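Local coordinates for cell division control protein 4 (Saccharomyces cerevisiae, PDB 3V7D) that recognises phosphorylated proteins such as the CDK inhibitor SIC1 as the substrate-binding F-box subunit of an SCF ubiquitin ligase, at residues L30-E33 and D34-S38; S54-K57 and K58-I61; F95-N98 and I99-K103. The protein carries 1 engineered substitution. All blocks are in the same frame, centred on the assembly; numbering follows the deposited sequence.

Contact 1: L30-E33 and D34-S38; sequences LQFE and DIINS
The ring of Phe32 meets CG1 of Ile36, one helical turn on, at its edge and near its plane, with CD1 4.4 Å from that carbon; one ring face carries the carboxylate carbon CD of Glu33, offset toward the rim. This is the first turn of helix 32-39 in the F-box, with Gln31 at the N-cap. The cap residue works through its backbone: Gln31 O accepts Ile35 N at 3.2 Å, in the carbonyl plane, and a weaker, more bent bond from Asp34 N. Its side chain, extended beyond CG, reaches Asp34 by way of a water that donates to both Gln31 OE1 and Asp34 OD2. Leu30 crosses the Asp34 side chain at about a right angle, its CD2 lying 3.7 Å from Asp34 OD2, while Leu30 CB rests against Ile35 CG1. Asp34 OD1 is hydrogen-bonded to the backbone of the partner protein chain, so the carboxylate faces the subunit interface. An alanine here would lose both carboxylate oxygens, and is likely to leave that backbone group without its acceptor and the water bonded to Gln31 OE1 alone, the bridge broken. One turn further, Ser38 closes back on Asp34 O, which takes two bonds from opposite faces of its plane: Ser38 N at 2.9 Å, and Ser38 OG at 2.7 Å, the hydroxyl standing 36° out of the carbonyl plane.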
ATOM      1  N   LEU B  30      -8.382   0.930 -20.737  1.00 42.61           N
ATOM      2  CA  LEU B  30      -9.692   1.299 -20.215  1.00 45.65           C
ATOM      3  C   LEU B  30      -9.687   1.475 -18.700  1.00 47.84           C
ATOM      4  O   LEU B  30      -8.867   0.886 -17.993  1.00 49.11           O
ATOM      5  CB  LEU B  30     -10.739   0.261 -20.621  1.00 43.28           C
ATOM      6  CG  LEU B  30     -11.151   0.288 -22.095  1.00 46.15           C
ATOM      7  CD1 LEU B  30     -11.999  -0.917 -22.447  1.00 41.37           C
ATOM      8  CD2 LEU B  30     -11.903   1.573 -22.398  1.00 48.04           C
ATOM      9  N   GLN B  31     -10.604   2.302 -18.210  1.00 46.42           N
ATOM     10  CA  GLN B  31     -10.835   2.422 -16.777  1.00 46.06           C
ATOM     11  C   GLN B  31     -11.629   1.209 -16.322  1.00 42.26           C
ATOM     12  O   GLN B  31     -12.266   0.540 -17.136  1.00 45.82           O
ATOM     13  CB  GLN B  31     -11.612   3.697 -16.465  1.00 48.43           C
ATOM     14  CG  GLN B  31     -10.878   4.970 -16.817  1.00 62.06           C
ATOM     15  CD  GLN B  31     -11.785   6.180 -16.770  1.00 81.81           C
ATOM     16  OE1 GLN B  31     -13.008   6.051 -16.721  1.00 87.31           O
ATOM     17  NE2 GLN B  31     -11.189   7.367 -16.785  1.00 89.75           N
ATOM     18  N   PHE B  32     -11.605   0.931 -15.024  1.00 38.31           N
ATOM     19  CA  PHE B  32     -12.227  -0.282 -14.506  1.00 33.04           C
ATOM     20  C   PHE B  32     -13.725  -0.341 -14.795  1.00 38.72           C
ATOM     21  O   PHE B  32     -14.287  -1.424 -14.963  1.00 37.93           O
ATOM     22  CB  PHE B  32     -11.949  -0.448 -13.005  1.00 44.54           C
ATOM     23  CG  PHE B  32     -12.867   0.353 -12.111  1.00 41.54           C
ATOM     24  CD1 PHE B  32     -14.068  -0.180 -11.665  1.00 42.04           C
ATOM     25  CD2 PHE B  32     -12.513   1.623 -11.699  1.00 37.02           C
ATOM     26  CE1 PHE B  32     -14.902   0.552 -10.839  1.00 44.61           C
ATOM     27  CE2 PHE B  32     -13.338   2.354 -10.874  1.00 37.38           C
ATOM     28  CZ  PHE B  32     -14.534   1.818 -10.443  1.00 42.15           C
ATOM     29  N   GLU B  33     -14.368   0.822 -14.854  1.00 42.65           N
ATOM     30  CA  GLU B  33     -15.800   0.876 -15.126  1.00 47.25           C
ATOM     31  C   GLU B  33     -16.114   0.282 -16.494  1.00 44.60           C
ATOM     32  O   GLU B  33     -17.086  -0.454 -16.659  1.00 46.18           O
ATOM     33  CB  GLU B  33     -16.319   2.314 -15.050  1.00 50.03           C
ATOM     34  CG  GLU B  33     -16.437   2.867 -13.639  1.00 57.93           C
ATOM     35  CD  GLU B  33     -15.289   3.786 -13.267  1.00 65.18           C
ATOM     36  OE1 GLU B  33     -14.216   3.694 -13.904  1.00 64.51           O
ATOM     37  OE2 GLU B  33     -15.466   4.607 -12.340  1.00 71.23           O
ATOM     38  N   ASP B  34     -15.276   0.603 -17.470  1.00 41.23           N
ATOM     39  CA  ASP B  34     -15.485   0.141 -18.832  1.00 42.54           C
ATOM     40  C   ASP B  34     -15.210  -1.353 -18.924  1.00 38.86           C
ATOM     41  O   ASP B  34     -15.896  -2.079 -19.638  1.00 37.34           O
ATOM     42  CB  ASP B  34     -14.600   0.933 -19.794  1.00 43.11           C
ATOM     43  CG  ASP B  34     -14.929   2.414 -19.788  1.00 45.52           C
ATOM     44  OD1 ASP B  34     -16.136   2.744 -19.778  1.00 42.33           O
ATOM     45  OD2 ASP B  34     -13.992   3.243 -19.776  1.00 48.89           O
ATOM     46  N   ILE B  35     -14.215  -1.807 -18.176  1.00 39.22           N
ATOM     47  CA  ILE B  35     -13.900  -3.226 -18.113  1.00 42.52           C
ATOM     48  C   ILE B  35     -15.061  -4.017 -17.506  1.00 44.09           C
ATOM     49  O   ILE B  35     -15.408  -5.095 -17.995  1.00 38.80           O
ATOM     50  CB  ILE B  35     -12.592  -3.468 -17.337  1.00 41.34           C
ATOM     51  CG1 ILE B  35     -11.415  -2.870 -18.115  1.00 40.27           C
ATOM     52  CG2 ILE B  35     -12.371  -4.953 -17.098  1.00 40.90           C
ATOM     53  CD1 ILE B  35     -10.070  -3.060 -17.448  1.00 39.82           C
ATOM     54  N   ILE B  36     -15.680  -3.463 -16.465  1.00 46.94           N
ATOM     55  CA  ILE B  36     -16.827  -4.107 -15.827  1.00 42.25           C
ATOM     56  C   ILE B  36     -18.009  -4.230 -16.782  1.00 47.15           C
ATOM     57  O   ILE B  36     -18.642  -5.284 -16.868  1.00 50.09           O
ATOM     58  CB  ILE B  36     -17.257  -3.370 -14.540  1.00 47.18           C
ATOM     59  CG1 ILE B  36     -16.193  -3.553 -13.462  1.00 50.11           C
ATOM     60  CG2 ILE B  36     -18.600  -3.890 -14.035  1.00 42.09           C
ATOM     61  CD1 ILE B  36     -15.801  -5.000 -13.263  1.00 57.51           C
ATOM     62  N   ASN B  37     -18.302  -3.151 -17.504  1.00 45.36           N
ATOM     63  CA  ASN B  37     -19.354  -3.184 -18.510  1.00 46.49           C
ATOM     64  C   ASN B  37     -19.034  -4.187 -19.609  1.00 47.39           C
ATOM     65  O   ASN B  37     -19.922  -4.865 -20.127  1.00 45.30           O
ATOM     66  CB  ASN B  37     -19.567  -1.796 -19.122  1.00 53.22           C
ATOM     67  CG  ASN B  37     -20.253  -0.838 -18.169  1.00 59.52           C
ATOM     68  OD1 ASN B  37     -21.021  -1.252 -17.302  1.00 60.11           O
ATOM     69  ND2 ASN B  37     -19.981   0.454 -18.329  1.00 59.74           N
ATOM     70  N   SER B  38     -17.757  -4.278 -19.962  1.00 46.21           N
ATOM     71  CA  SER B  38     -17.331  -5.150 -21.046  1.00 42.44           C
ATOM     72  C   SER B  38     -17.576  -6.619 -20.707  1.00 42.83           C
ATOM     73  O   SER B  38     -17.858  -7.425 -21.590  1.00 41.09           O
ATOM     74  CB  SER B  38     -15.865  -4.891 -21.389  1.00 39.82           C
ATOM     75  OG  SER B  38     -15.704  -3.576 -21.898  1.00 40.24           O
TER
HETATM   76  O   HOH W   1     -15.195   5.243 -18.499  1.00 46.15           O

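Contact 2: S54-K57 and K58-I61; sequences SLWK and KLLI
Residues 54-57 and 58-61 form one unbroken run of alpha helix, joined by four successive bonds from N-H of residue i+4 to C=O of residue i. Lys58 N to Ser54 O is the shortest at 2.8 Å and the straightest, with 167° at the hydrogen; Leu59 N to Leu55 O is the longest at 3.3 Å. Leu55 and Leu59 lie side by side and point the same way, CD2 of the first 4.0 Å from CD1 of the second. Leu55 CD2 also sits over the centre of the Trp56 indole, 3.5 Å above its plane, while Leu59 CD1 approaches the six-membered ring obliquely, 3.7 Å from Trp56 CE3. This apolar face belongs to F-box helix 53-62, whose Leu55, Trp56 and Leu59 pack on Ile35 of helix 32-39; Trp56 and Leu60 also touch Leu91 of helix 87-106. Another side of the helix carries the lysines. Lys57 has its CG opposite the backbone N (chi1 -178°) and stays fully extended, which lays its aliphatic chain alongside Ile61, with CG 4.0 Å from Ile61 CD1. Lys58 instead leans back along the helix, CG passing 3.3 Å from Ser54 O, and a bend at its last torsion (chi4 63°) leaves NZ near Ser54 CB.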
ATOM      1  N   SER B  54      -2.860 -10.300 -15.402  1.00 40.23           N
ATOM      2  CA  SER B  54      -2.179  -9.016 -15.506  1.00 43.03           C
ATOM      3  C   SER B  54      -3.140  -7.831 -15.530  1.00 42.97           C
ATOM      4  O   SER B  54      -2.858  -6.790 -14.940  1.00 50.97           O
ATOM      5  CB  SER B  54      -1.254  -8.987 -16.730  1.00 49.86           C
ATOM      6  OG  SER B  54      -1.989  -9.085 -17.938  1.00 58.09           O
ATOM      7  N   LEU B  55      -4.274  -7.995 -16.199  1.00 44.14           N
ATOM      8  CA  LEU B  55      -5.272  -6.934 -16.275  1.00 39.54           C
ATOM      9  C   LEU B  55      -5.677  -6.464 -14.881  1.00 39.76           C
ATOM     10  O   LEU B  55      -5.692  -5.268 -14.601  1.00 41.49           O
ATOM     11  CB  LEU B  55      -6.498  -7.419 -17.047  1.00 38.39           C
ATOM     12  CG  LEU B  55      -7.611  -6.435 -17.408  1.00 43.57           C
ATOM     13  CD1 LEU B  55      -8.309  -6.916 -18.660  1.00 46.38           C
ATOM     14  CD2 LEU B  55      -8.618  -6.291 -16.279  1.00 48.18           C
ATOM     15  N   TRP B  56      -6.007  -7.414 -14.013  1.00 44.52           N
ATOM     16  CA  TRP B  56      -6.467  -7.095 -12.665  1.00 42.06           C
ATOM     17  C   TRP B  56      -5.309  -6.755 -11.737  1.00 37.83           C
ATOM     18  O   TRP B  56      -5.468  -5.976 -10.799  1.00 36.72           O
ATOM     19  CB  TRP B  56      -7.322  -8.237 -12.111  1.00 45.36           C
ATOM     20  CG  TRP B  56      -8.539  -8.428 -12.940  1.00 40.49           C
ATOM     21  CD1 TRP B  56      -8.760  -9.407 -13.859  1.00 38.15           C
ATOM     22  CD2 TRP B  56      -9.684  -7.573 -12.976  1.00 33.33           C
ATOM     23  NE1 TRP B  56      -9.989  -9.231 -14.449  1.00 38.74           N
ATOM     24  CE2 TRP B  56     -10.575  -8.111 -13.924  1.00 33.70           C
ATOM     25  CE3 TRP B  56     -10.049  -6.416 -12.287  1.00 36.45           C
ATOM     26  CZ2 TRP B  56     -11.803  -7.525 -14.206  1.00 35.80           C
ATOM     27  CZ3 TRP B  56     -11.269  -5.835 -12.566  1.00 44.49           C
ATOM     28  CH2 TRP B  56     -12.135  -6.392 -13.516  1.00 42.55           C
ATOM     29  N   LYS B  57      -4.141  -7.329 -12.014  1.00 34.38           N
ATOM     30  CA  LYS B  57      -2.926  -6.967 -11.299  1.00 40.20           C
ATOM     31  C   LYS B  57      -2.612  -5.488 -11.512  1.00 37.47           C
ATOM     32  O   LYS B  57      -2.354  -4.758 -10.554  1.00 33.29           O
ATOM     33  CB  LYS B  57      -1.743  -7.824 -11.754  1.00 43.82           C
ATOM     34  CG  LYS B  57      -0.449  -7.527 -11.004  1.00 48.70           C
ATOM     35  CD  LYS B  57       0.720  -8.354 -11.527  1.00 51.33           C
ATOM     36  CE  LYS B  57       1.996  -8.048 -10.756  1.00 60.23           C
ATOM     37  NZ  LYS B  57       3.168  -8.819 -11.258  1.00 67.48           N
ATOM     38  N   LYS B  58      -2.650  -5.055 -12.770  1.00 30.78           N
ATOM     39  CA  LYS B  58      -2.398  -3.659 -13.121  1.00 38.21           C
ATOM     40  C   LYS B  58      -3.378  -2.697 -12.446  1.00 38.72           C
ATOM     41  O   LYS B  58      -2.974  -1.652 -11.939  1.00 41.65           O
ATOM     42  CB  LYS B  58      -2.445  -3.463 -14.640  1.00 41.73           C
ATOM     43  CG  LYS B  58      -1.232  -3.997 -15.394  1.00 47.22           C
ATOM     44  CD  LYS B  58      -1.466  -3.934 -16.899  1.00 51.42           C
ATOM     45  CE  LYS B  58      -0.174  -4.101 -17.688  1.00 59.42           C
ATOM     46  NZ  LYS B  58       0.460  -5.429 -17.467  1.00 63.42           N
ATOM     47  N   LEU B  59      -4.663  -3.044 -12.456  1.00 35.12           N
ATOM     48  CA  LEU B  59      -5.683  -2.200 -11.831  1.00 33.51           C
ATOM     49  C   LEU B  59      -5.462  -2.080 -10.324  1.00 35.82           C
ATOM     50  O   LEU B  59      -5.536  -0.982  -9.766  1.00 37.42           O
ATOM     51  CB  LEU B  59      -7.091  -2.731 -12.127  1.00 32.86           C
ATOM     52  CG  LEU B  59      -7.628  -2.456 -13.534  1.00 32.79           C
ATOM     53  CD1 LEU B  59      -8.937  -3.180 -13.773  1.00 34.53           C
ATOM     54  CD2 LEU B  59      -7.801  -0.960 -13.742  1.00 34.56           C
ATOM     55  N   LEU B  60      -5.187  -3.213  -9.677  1.00 31.54           N
ATOM     56  CA  LEU B  60      -4.897  -3.236  -8.245  1.00 33.18           C
ATOM     57  C   LEU B  60      -3.679  -2.377  -7.909  1.00 36.70           C
ATOM     58  O   LEU B  60      -3.685  -1.629  -6.929  1.00 38.36           O
ATOM     59  CB  LEU B  60      -4.686  -4.673  -7.756  1.00 26.32           C
ATOM     60  CG  LEU B  60      -5.954  -5.505  -7.547  1.00 30.39           C
ATOM     61  CD1 LEU B  60      -5.628  -6.993  -7.551  1.00 28.92           C
ATOM     62  CD2 LEU B  60      -6.634  -5.121  -6.247  1.00 29.32           C
ATOM     63  N   ILE B  61      -2.642  -2.479  -8.732  1.00 33.84           N
ATOM     64  CA  ILE B  61      -1.446  -1.672  -8.537  1.00 33.88           C
ATOM     65  C   ILE B  61      -1.726  -0.194  -8.806  1.00 36.25           C
ATOM     66  O   ILE B  61      -1.260   0.674  -8.069  1.00 39.39           O
ATOM     67  CB  ILE B  61      -0.286  -2.160  -9.422  1.00 36.00           C
ATOM     68  CG1 ILE B  61       0.193  -3.533  -8.952  1.00 37.57           C
ATOM     69  CG2 ILE B  61       0.877  -1.167  -9.406  1.00 34.48           C
ATOM     70  CD1 ILE B  61       1.248  -4.144  -9.858  1.00 35.26           C
TER

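Contact 3: F95-N98 and I99-K103; sequences FLEN and IFILK
Phe95 O receives Ile99 N at 2.8 Å, the shortest hydrogen bond between residues 95-98 and 99-103, with the donor tilted 19° from the carbonyl plane. The next three turn-to-turn bonds follow in step: Phe100 N to Leu96 O, Ile101 N to Glu97 O and Leu102 N to Asn98 O. The side chains of Phe95 and Ile99, the residues joined by the first bond, run side by side. Ile99 CB lies oblique to the Phe95 ring, 4.1 Å from Phe95 CE2, and Phe95 CZ meets Ile99 CD1 at the same separation. The long helix 87-106, to which both belong, connects the F-box to the WD40 beta-propeller. Its Phe95 stacks edge-to-face with Phe32 and packs on Leu59 and Leu60, and toward its C-terminal end Leu102 touches Arg420 of the propeller. Ile99 has CG1 swung roughly opposite the backbone N (chi1 -155°), which leaves CG2 wedged between the backbone N and carbonyl carbon, 3.4 Å from Leu96 O. Glu97, extended beyond CG, lies alongside Ile101, pointing the same way, and the touch is made by methylene and methyl, Glu97 CG to Ile101 CD1 at 4.0 Å. Ile101 CG1 lies closer still to the backbone, 3.3 Å from Glu97 O.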
ATOM      1  N   PHE B  95     -10.479  -6.419  -6.300  1.00 26.14           N
ATOM      2  CA  PHE B  95     -10.438  -5.062  -6.818  1.00 31.63           C
ATOM      3  C   PHE B  95     -11.765  -4.347  -6.606  1.00 33.87           C
ATOM      4  O   PHE B  95     -11.797  -3.187  -6.188  1.00 32.04           O
ATOM      5  CB  PHE B  95     -10.068  -5.025  -8.300  1.00 28.13           C
ATOM      6  CG  PHE B  95     -10.043  -3.637  -8.854  1.00 34.02           C
ATOM      7  CD1 PHE B  95      -8.893  -2.865  -8.766  1.00 29.54           C
ATOM      8  CD2 PHE B  95     -11.179  -3.085  -9.426  1.00 30.12           C
ATOM      9  CE1 PHE B  95      -8.874  -1.579  -9.250  1.00 31.98           C
ATOM     10  CE2 PHE B  95     -11.166  -1.800  -9.910  1.00 33.57           C
ATOM     11  CZ  PHE B  95     -10.013  -1.043  -9.824  1.00 36.41           C
ATOM     12  N   LEU B  96     -12.856  -5.041  -6.910  1.00 29.37           N
ATOM     13  CA  LEU B  96     -14.188  -4.458  -6.802  1.00 34.06           C
ATOM     14  C   LEU B  96     -14.512  -4.084  -5.363  1.00 35.28           C
ATOM     15  O   LEU B  96     -15.067  -3.019  -5.104  1.00 39.69           O
ATOM     16  CB  LEU B  96     -15.246  -5.410  -7.365  1.00 34.83           C
ATOM     17  CG  LEU B  96     -15.225  -5.566  -8.890  1.00 39.57           C
ATOM     18  CD1 LEU B  96     -16.229  -6.611  -9.348  1.00 35.88           C
ATOM     19  CD2 LEU B  96     -15.496  -4.227  -9.566  1.00 42.24           C
ATOM     20  N   GLU B  97     -14.154  -4.960  -4.432  1.00 34.30           N
ATOM     21  CA  GLU B  97     -14.356  -4.679  -3.015  1.00 37.40           C
ATOM     22  C   GLU B  97     -13.528  -3.468  -2.579  1.00 34.64           C
ATOM     23  O   GLU B  97     -14.036  -2.563  -1.913  1.00 34.73           O
ATOM     24  CB  GLU B  97     -14.019  -5.904  -2.156  1.00 36.25           C
ATOM     25  CG  GLU B  97     -14.090  -5.627  -0.660  1.00 50.81           C
ATOM     26  CD  GLU B  97     -14.039  -6.889   0.188  1.00 65.08           C
ATOM     27  OE1 GLU B  97     -13.421  -7.885  -0.241  1.00 69.73           O
ATOM     28  OE2 GLU B  97     -14.626  -6.881   1.291  1.00 72.39           O
ATOM     29  N   ASN B  98     -12.261  -3.443  -2.975  1.00 29.37           N
ATOM     30  CA  ASN B  98     -11.382  -2.335  -2.613  1.00 28.75           C
ATOM     31  C   ASN B  98     -11.791  -0.999  -3.224  1.00 30.78           C
ATOM     32  O   ASN B  98     -11.655   0.043  -2.590  1.00 31.61           O
ATOM     33  CB  ASN B  98      -9.925  -2.652  -2.963  1.00 27.19           C
ATOM     34  CG  ASN B  98      -9.281  -3.586  -1.962  1.00 39.06           C
ATOM     35  OD1 ASN B  98      -8.822  -4.675  -2.310  1.00 44.34           O
ATOM     36  ND2 ASN B  98      -9.251  -3.168  -0.702  1.00 45.48           N
ATOM     37  N   ILE B  99     -12.287  -1.020  -4.454  1.00 33.86           N
ATOM     38  CA  ILE B  99     -12.637   0.229  -5.116  1.00 35.76           C
ATOM     39  C   ILE B  99     -13.947   0.771  -4.530  1.00 37.07           C
ATOM     40  O   ILE B  99     -14.150   1.984  -4.451  1.00 37.10           O
ATOM     41  CB  ILE B  99     -12.696   0.080  -6.665  1.00 29.40           C
ATOM     42  CG1 ILE B  99     -12.437   1.426  -7.347  1.00 36.49           C
ATOM     43  CG2 ILE B  99     -14.021  -0.530  -7.124  1.00 27.96           C
ATOM     44  CD1 ILE B  99     -11.028   1.943  -7.161  1.00 34.12           C
ATOM     45  N   PHE B 100     -14.813  -0.137  -4.091  1.00 35.46           N
ATOM     46  CA  PHE B 100     -16.072   0.232  -3.449  1.00 34.30           C
ATOM     47  C   PHE B 100     -15.783   0.908  -2.112  1.00 35.23           C
ATOM     48  O   PHE B 100     -16.321   1.973  -1.808  1.00 37.10           O
ATOM     49  CB  PHE B 100     -16.945  -1.014  -3.247  1.00 37.25           C
ATOM     50  CG  PHE B 100     -18.118  -0.803  -2.319  1.00 45.76           C
ATOM     51  CD1 PHE B 100     -19.259  -0.136  -2.754  1.00 51.79           C
ATOM     52  CD2 PHE B 100     -18.087  -1.291  -1.019  1.00 44.61           C
ATOM     53  CE1 PHE B 100     -20.343   0.056  -1.904  1.00 50.51           C
ATOM     54  CE2 PHE B 100     -19.166  -1.105  -0.163  1.00 47.15           C
ATOM     55  CZ  PHE B 100     -20.298  -0.429  -0.608  1.00 49.31           C
ATOM     56  N   ILE B 101     -14.922   0.279  -1.321  1.00 34.65           N
ATOM     57  CA  ILE B 101     -14.526   0.818  -0.028  1.00 34.20           C
ATOM     58  C   ILE B 101     -13.831   2.174  -0.168  1.00 32.78           C
ATOM     59  O   ILE B 101     -14.147   3.118   0.560  1.00 34.61           O
ATOM     60  CB  ILE B 101     -13.623  -0.183   0.724  1.00 34.08           C
ATOM     61  CG1 ILE B 101     -14.447  -1.406   1.133  1.00 39.98           C
ATOM     62  CG2 ILE B 101     -12.959   0.471   1.939  1.00 23.59           C
ATOM     63  CD1 ILE B 101     -13.637  -2.519   1.751  1.00 45.15           C
ATOM     64  N   LEU B 102     -12.902   2.273  -1.117  1.00 31.30           N
ATOM     65  CA  LEU B 102     -12.153   3.510  -1.320  1.00 26.84           C
ATOM     66  C   LEU B 102     -13.074   4.662  -1.698  1.00 30.13           C
ATOM     67  O   LEU B 102     -12.913   5.781  -1.210  1.00 32.88           O
ATOM     68  CB  LEU B 102     -11.065   3.332  -2.384  1.00 25.08           C
ATOM     69  CG  LEU B 102     -10.188   4.568  -2.628  1.00 30.53           C
ATOM     70  CD1 LEU B 102      -9.460   4.975  -1.347  1.00 29.05           C
ATOM     71  CD2 LEU B 102      -9.190   4.339  -3.758  1.00 28.37           C
ATOM     72  N   LYS B 103     -14.042   4.384  -2.565  1.00 31.09           N
ATOM     73  CA  LYS B 103     -14.999   5.405  -2.985  1.00 31.94           C
ATOM     74  C   LYS B 103     -15.783   5.955  -1.800  1.00 31.23           C
ATOM     75  O   LYS B 103     -16.070   7.149  -1.746  1.00 33.28           O
ATOM     76  CB  LYS B 103     -15.946   4.870  -4.059  1.00 37.92           C
ATOM     77  CG  LYS B 103     -15.432   5.075  -5.478  1.00 47.66           C
ATOM     78  CD  LYS B 103     -16.345   4.427  -6.507  1.00 53.64           C
ATOM     79  CE  LYS B 103     -16.131   5.031  -7.890  1.00 58.79           C
ATOM     80  NZ  LYS B 103     -14.694   5.066  -8.276  1.00 55.69           N
TER

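The three contacts are local stretches of helix, the first including the cap before its helix, met in the order 1, 2, 3 along the chain, on helices 32-39, 53-62 and 87-106. Their centres lie 13 to 14 Å apart, and each touches both of the others. Contacts 1 and 2 share the F-box; Ile35 CD1 of contact 1 packs on contact 2, 3.7 Å from Leu55 CD2 and 3.8 Å from Leu59 CD1. Contact 3 joins from the helix that leads to the propeller: Phe95 CE2 is 3.5 Å from Phe32 CB. Contact 1 also faces the partner protein chain. The packing of the three helices thus ties the F-box directly to the helix carrying the substrate-recognising WD40 domain, consistent with a fixed spacing between the two.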